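Local atomic coordinates of caspase Nc subunit 1 (Drosophila melanogaster, PDB entry 2FP3), a protein that acts as an initiator cysteine protease of the apoptotic caspase cascade and an effector of steroid-mediated apoptosis during insect metamorphosis. Residues L64-I69 against K84-L89; M132-H137 against L179-A184. The protein carries 2 engineered substitutions. All coordinates share one frame; numbering follows the deposited sequence.

Interaction 1: residues L64-I69 against K84-L89; sequences LLMVNI and KDSKSL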
loop_
_atom_site.group_PDB
_atom_site.type_symbol
_atom_site.label_atom_id
_atom_site.label_comp_id
_atom_site.label_asym_id
_atom_site.label_seq_id
_atom_site.Cartn_x
_atom_site.Cartn_y
_atom_site.Cartn_z
ATOM N N LEU A 64 -6.207 -6.402 1.502
ATOM C CA LEU A 64 -5.864 -5.001 1.328
ATOM C C LEU A 64 -6.684 -4.143 2.274
ATOM O O LEU A 64 -7.914 -4.222 2.300
ATOM C CB LEU A 64 -6.144 -4.531 -0.107
ATOM C CG LEU A 64 -6.220 -2.999 -0.241
ATOM C CD1 LEU A 64 -4.858 -2.410 0.061
ATOM C CD2 LEU A 64 -6.673 -2.591 -1.646
ATOM N N LEU A 65 -5.999 -3.333 3.067
ATOM C CA LEU A 65 -6.681 -2.413 3.967
ATOM C C LEU A 65 -6.475 -1.068 3.294
ATOM O O LEU A 65 -5.351 -0.564 3.248
ATOM C CB LEU A 65 -6.036 -2.396 5.355
ATOM C CG LEU A 65 -6.523 -1.229 6.233
ATOM C CD1 LEU A 65 -8.027 -1.358 6.462
ATOM C CD2 LEU A 65 -5.777 -1.219 7.559
ATOM N N MET A 66 -7.544 -0.501 2.744
ATOM C CA MET A 66 -7.434 0.783 2.069
ATOM C C MET A 66 -8.155 1.873 2.839
ATOM O O MET A 66 -9.360 1.793 3.051
ATOM C CB MET A 66 -8.016 0.709 0.665
ATOM C CG MET A 66 -7.431 1.752 -0.260
ATOM S SD MET A 66 -8.598 2.407 -1.439
ATOM C CE MET A 66 -8.903 0.998 -2.449
ATOM N N VAL A 67 -7.415 2.890 3.260
ATOM C CA VAL A 67 -8.003 3.997 4.001
ATOM C C VAL A 67 -7.723 5.317 3.269
ATOM O O VAL A 67 -6.595 5.804 3.253
ATOM C CB VAL A 67 -7.433 4.051 5.428
ATOM C CG1 VAL A 67 -7.927 5.295 6.145
ATOM C CG2 VAL A 67 -7.831 2.793 6.188
ATOM N N ASN A 68 -8.757 5.878 2.652
ATOM C CA ASN A 68 -8.633 7.127 1.909
ATOM C C ASN A 68 -9.352 8.260 2.653
ATOM O O ASN A 68 -10.572 8.405 2.548
ATOM C CB ASN A 68 -9.243 6.959 0.511
ATOM C CG ASN A 68 -8.687 7.949 -0.499
ATOM O OD1 ASN A 68 -8.018 8.918 -0.138
ATOM N ND2 ASN A 68 -8.969 7.711 -1.777
ATOM N N ILE A 69 -8.594 9.048 3.411
ATOM C CA ILE A 69 -9.147 10.173 4.170
ATOM C C ILE A 69 -9.183 11.399 3.257
ATOM O O ILE A 69 -8.156 11.793 2.701
ATOM C CB ILE A 69 -8.265 10.496 5.394
ATOM C CG1 ILE A 69 -8.097 9.244 6.256
ATOM C CG2 ILE A 69 -8.879 11.625 6.203
ATOM C CD1 ILE A 69 -7.194 9.443 7.451
ATOM N N LYS A 84 -10.797 8.875 -6.993
ATOM C CA LYS A 84 -10.285 8.296 -8.227
ATOM C C LYS A 84 -9.231 7.247 -7.880
ATOM O O LYS A 84 -9.072 6.248 -8.586
ATOM C CB LYS A 84 -9.667 9.389 -9.108
ATOM C CG LYS A 84 -9.681 9.089 -10.607
ATOM C CD LYS A 84 -8.840 7.873 -10.983
ATOM C CE LYS A 84 -8.824 7.669 -12.493
ATOM N NZ LYS A 84 -7.976 6.524 -12.915
ATOM N N ASP A 85 -8.511 7.479 -6.786
ATOM C CA ASP A 85 -7.483 6.545 -6.351
ATOM C C ASP A 85 -8.127 5.284 -5.760
ATOM O O ASP A 85 -7.716 4.157 -6.050
ATOM C CB ASP A 85 -6.559 7.209 -5.321
ATOM C CG ASP A 85 -5.821 8.419 -5.885
ATOM O OD1 ASP A 85 -5.393 8.365 -7.055
ATOM O OD2 ASP A 85 -5.655 9.419 -5.153
ATOM N N SER A 86 -9.143 5.480 -4.933
ATOM C CA SER A 86 -9.840 4.365 -4.322
ATOM C C SER A 86 -10.315 3.387 -5.387
ATOM O O SER A 86 -10.203 2.173 -5.213
ATOM C CB SER A 86 -11.039 4.875 -3.530
ATOM O OG SER A 86 -10.626 5.802 -2.550
ATOM N N LYS A 87 -10.840 3.924 -6.488
ATOM C CA LYS A 87 -11.341 3.098 -7.582
ATOM C C LYS A 87 -10.210 2.304 -8.219
ATOM O O LYS A 87 -10.331 1.097 -8.444
ATOM C CB LYS A 87 -12.008 3.968 -8.653
ATOM C CG LYS A 87 -13.100 4.900 -8.135
ATOM C CD LYS A 87 -13.611 5.824 -9.246
ATOM C CE LYS A 87 -14.523 6.929 -8.713
ATOM N NZ LYS A 87 -15.792 6.410 -8.135
ATOM N N SER A 88 -9.109 2.982 -8.518
ATOM C CA SER A 88 -7.958 2.327 -9.125
ATOM C C SER A 88 -7.428 1.201 -8.230
ATOM O O SER A 88 -7.223 0.075 -8.686
ATOM C CB SER A 88 -6.845 3.348 -9.373
ATOM O OG SER A 88 -7.247 4.348 -10.298
ATOM N N LEU A 89 -7.208 1.502 -6.954
ATOM C CA LEU A 89 -6.693 0.490 -6.045
ATOM C C LEU A 89 -7.654 -0.684 -5.923
ATOM O O LEU A 89 -7.238 -1.843 -6.030
ATOM C CB LEU A 89 -6.413 1.099 -4.669
ATOM C CG LEU A 89 -5.198 2.034 -4.625
ATOM C CD1 LEU A 89 -5.202 2.838 -3.339
ATOM C CD2 LEU A 89 -3.920 1.223 -4.764
#

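Interaction 2: residues M132-H137 against L179-A184; sequences MVLMTH and LMFPFA. Engineered in segment 179-184: Ala184 (natural residue Cys).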
loop_
_atom_site.group_PDB
_atom_site.type_symbol
_atom_site.label_atom_id
_atom_site.label_comp_id
_atom_site.label_asym_id
_atom_site.label_seq_id
_atom_site.Cartn_x
_atom_site.Cartn_y
_atom_site.Cartn_z
ATOM N N MET A 132 -1.466 -2.510 2.985
ATOM C CA MET A 132 -2.292 -1.436 3.518
ATOM C C MET A 132 -1.927 -0.179 2.746
ATOM O O MET A 132 -0.747 0.078 2.489
ATOM C CB MET A 132 -2.037 -1.201 5.015
ATOM C CG MET A 132 -2.797 0.026 5.572
ATOM S SD MET A 132 -2.351 0.567 7.264
ATOM C CE MET A 132 -0.731 1.261 6.999
ATOM N N VAL A 133 -2.936 0.582 2.337
ATOM C CA VAL A 133 -2.678 1.830 1.642
ATOM C C VAL A 133 -3.432 2.917 2.384
ATOM O O VAL A 133 -4.664 2.928 2.410
ATOM C CB VAL A 133 -3.140 1.807 0.171
ATOM C CG1 VAL A 133 -2.793 3.132 -0.487
ATOM C CG2 VAL A 133 -2.456 0.674 -0.581
ATOM N N LEU A 134 -2.678 3.809 3.017
ATOM C CA LEU A 134 -3.259 4.913 3.763
ATOM C C LEU A 134 -3.015 6.182 2.974
ATOM O O LEU A 134 -1.871 6.561 2.725
ATOM C CB LEU A 134 -2.620 5.029 5.149
ATOM C CG LEU A 134 -3.025 6.240 6.000
ATOM C CD1 LEU A 134 -4.530 6.221 6.251
ATOM C CD2 LEU A 134 -2.268 6.220 7.316
ATOM N N MET A 135 -4.096 6.832 2.565
ATOM C CA MET A 135 -3.986 8.063 1.801
ATOM C C MET A 135 -4.561 9.228 2.586
ATOM O O MET A 135 -5.767 9.309 2.799
ATOM C CB MET A 135 -4.708 7.905 0.464
ATOM C CG MET A 135 -4.073 6.839 -0.392
ATOM S SD MET A 135 -5.072 6.333 -1.770
ATOM C CE MET A 135 -6.378 5.412 -0.908
ATOM N N THR A 136 -3.676 10.118 3.023
ATOM C CA THR A 136 -4.061 11.294 3.795
ATOM C C THR A 136 -2.962 12.355 3.680
ATOM O O THR A 136 -2.108 12.279 2.802
ATOM C CB THR A 136 -4.244 10.928 5.273
ATOM O OG1 THR A 136 -4.634 12.089 6.018
ATOM C CG2 THR A 136 -2.946 10.387 5.832
ATOM N N HIS A 137 -2.995 13.346 4.565
ATOM C CA HIS A 137 -1.988 14.399 4.573
ATOM C C HIS A 137 -0.926 14.046 5.614
ATOM O O HIS A 137 -1.239 13.478 6.663
ATOM C CB HIS A 137 -2.623 15.747 4.924
ATOM C CG HIS A 137 -3.563 16.266 3.880
ATOM N ND1 HIS A 137 -3.218 16.361 2.549
ATOM C CD2 HIS A 137 -4.820 16.761 3.978
ATOM C CE1 HIS A 137 -4.221 16.894 1.872
ATOM N NE2 HIS A 137 -5.205 17.146 2.716
ATOM N N LEU A 179 3.251 -1.727 3.361
ATOM C CA LEU A 179 2.591 -0.569 3.956
ATOM C C LEU A 179 2.851 0.635 3.053
ATOM O O LEU A 179 3.994 1.045 2.878
ATOM C CB LEU A 179 3.147 -0.325 5.359
ATOM C CG LEU A 179 3.226 -1.558 6.273
ATOM C CD1 LEU A 179 3.882 -1.184 7.597
ATOM C CD2 LEU A 179 1.838 -2.130 6.515
ATOM N N MET A 180 1.789 1.196 2.480
ATOM C CA MET A 180 1.927 2.321 1.555
ATOM C C MET A 180 1.307 3.637 2.003
ATOM O O MET A 180 0.118 3.702 2.314
ATOM C CB MET A 180 1.331 1.955 0.195
ATOM C CG MET A 180 1.943 0.733 -0.444
ATOM S SD MET A 180 1.389 0.524 -2.150
ATOM C CE MET A 180 2.539 1.614 -3.014
ATOM N N PHE A 181 2.127 4.684 2.015
ATOM C CA PHE A 181 1.690 6.023 2.394
ATOM C C PHE A 181 2.051 6.963 1.246
ATOM O O PHE A 181 2.995 7.738 1.341
ATOM C CB PHE A 181 2.405 6.473 3.659
ATOM C CG PHE A 181 2.379 5.462 4.754
ATOM C CD1 PHE A 181 3.346 4.461 4.818
ATOM C CD2 PHE A 181 1.394 5.503 5.730
ATOM C CE1 PHE A 181 3.337 3.518 5.840
ATOM C CE2 PHE A 181 1.376 4.562 6.755
ATOM C CZ PHE A 181 2.352 3.571 6.809
ATOM N N PRO A 182 1.299 6.897 0.141
ATOM C CA PRO A 182 1.545 7.738 -1.035
ATOM C C PRO A 182 1.546 9.251 -0.797
ATOM O O PRO A 182 1.920 10.026 -1.677
ATOM C CB PRO A 182 0.464 7.283 -2.018
ATOM C CG PRO A 182 -0.632 6.774 -1.121
ATOM C CD PRO A 182 0.120 6.034 -0.056
ATOM N N PHE A 183 1.141 9.673 0.391
ATOM C CA PHE A 183 1.116 11.091 0.703
ATOM C C PHE A 183 1.873 11.336 1.998
ATOM O O PHE A 183 1.278 11.425 3.074
ATOM C CB PHE A 183 -0.328 11.562 0.834
ATOM C CG PHE A 183 -1.122 11.435 -0.435
ATOM C CD1 PHE A 183 -1.014 12.392 -1.437
ATOM C CD2 PHE A 183 -1.971 10.349 -0.634
ATOM C CE1 PHE A 183 -1.740 12.273 -2.620
ATOM C CE2 PHE A 183 -2.700 10.220 -1.813
ATOM C CZ PHE A 183 -2.584 11.184 -2.809
ATOM N N ALA A 184 3.194 11.437 1.884
ATOM C CA ALA A 184 4.051 11.665 3.043
ATOM C C ALA A 184 4.792 12.997 2.938
ATOM O O ALA A 184 4.490 13.827 2.078
ATOM C CB ALA A 184 5.048 10.515 3.186
HETATM O O HOH W 1 -0.194 9.161 3.045
#

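Interaction 1: residues L64-I69 against K84-L89
Asn68 meets Ser86 through its amide nitrogen: Asn68 ND2 donates a hydrogen bond to Ser86 OG over 2.6 Å, with an N-H...O angle of 169°. The serine oxygen lies 6° out of the amide plane, where the N-H points. Chi1 of Asn68, -157°, puts CG anti to the backbone N and carries the amide from the strand to the helix. ND2 also gives a hydrogen bond to Ala82 O at the start of the helix, while OD1 accepts one from Arg79 NH1; both ends of the amide are engaged, which is consistent with the modelled placing of nitrogen and oxygen. Ser86 turns OG back beside its own backbone N, which brings the hydroxyl to the strand side.

The segments belong to the first beta-alpha-beta unit of the caspase domain, formed by strand 62-68, helix 82-95 and strand 98-103. Their short axes run nearly antiparallel and approach to 9.5 Å, a spacing bridged by side chains.

Met66 supplies the apolar part. Its chain leaves the strand with CG anti to the backbone N and then bends at chi2 and chi3, which lays the thioether against the helix. Met66 SD rests 3.7 Å from Ser86 CA. Met66 CE reaches Leu89 CB at 3.3 Å and is as near to Ser86 O. Leu89 crosses the methionine at a slant, its CD1 standing 3.9 Å from Met66 SD and 4.0 Å from Met66 CG. Asp85, although its CB is directed at the strand, has its carboxylate engaged elsewhere: OD2 is hydrogen-bonded to Ser253 OG of helix 251-266. The same helix touches Leu89 through Cys260, while Val133 and Met135 of strand 130-139 also pack on that leucine.

Interaction 2: residues M132-H137 against L179-A184
Met135 overlaps Pro182 and the edge of Phe183: its CG lies 3.5 Å from Pro182 CG, and its CB is 3.8 Å from Phe183 CE2, near the ring plane. The Phe183 ring is poorly ordered and touches a crystal neighbour, which makes its position less certain. On the face of the sheet that carries Met132 and Leu179, Leu134 CD2 meets the edge of the Phe181 ring, 4.0 Å from CE2. Met132, extended to SD and bent at chi3 (71°), swings CE to 3.9 Å from Phe181 CZ. Val133 and Met180 lie side by side on the other face.

Two backbone bonds establish the parallel pairing, Met180 N to Met132 O (2.8 Å) and Leu134 N to Met180 O (2.9 Å). Beyond them a water donates to Leu134 O and Phe183 O as the chains part.

This parting leads to the active site: His137 is probably the catalytic histidine, as in related caspases, and Ala184 is an engineered replacement of the cysteine at the inferred nucleophile position. Phe183 also makes a cation-pi contact with Arg79. The two strands lie inside the sheet, strand 62-68 beside strand 130-139 and strand 233-237 beside strand 177-181, while Ile256 of helix 251-266 covers Met135 and Pro182.

How the interactions relate
From the N terminus, strand 62-68 comes first, and interaction 1 closes a short loop of 14 residues when helix 82-95 runs back along it in nearly the opposite direction. Strand 98-103 then completes the crossover before the chain enters strand 130-139. Interaction 2 closes a longer loop, 41 residues, with strand 177-181. The two loops are in series and neither encloses the other. They nevertheless touch through neighbouring strands: Val67 O to Met135 N and Leu65 O to Val133 N, each 2.8 Å, are probable hydrogen bonds, and Asn68 CG packs on Met135 CE. Interaction 1 packs a helix on the sheet, while interaction 2 pairs two of its strands.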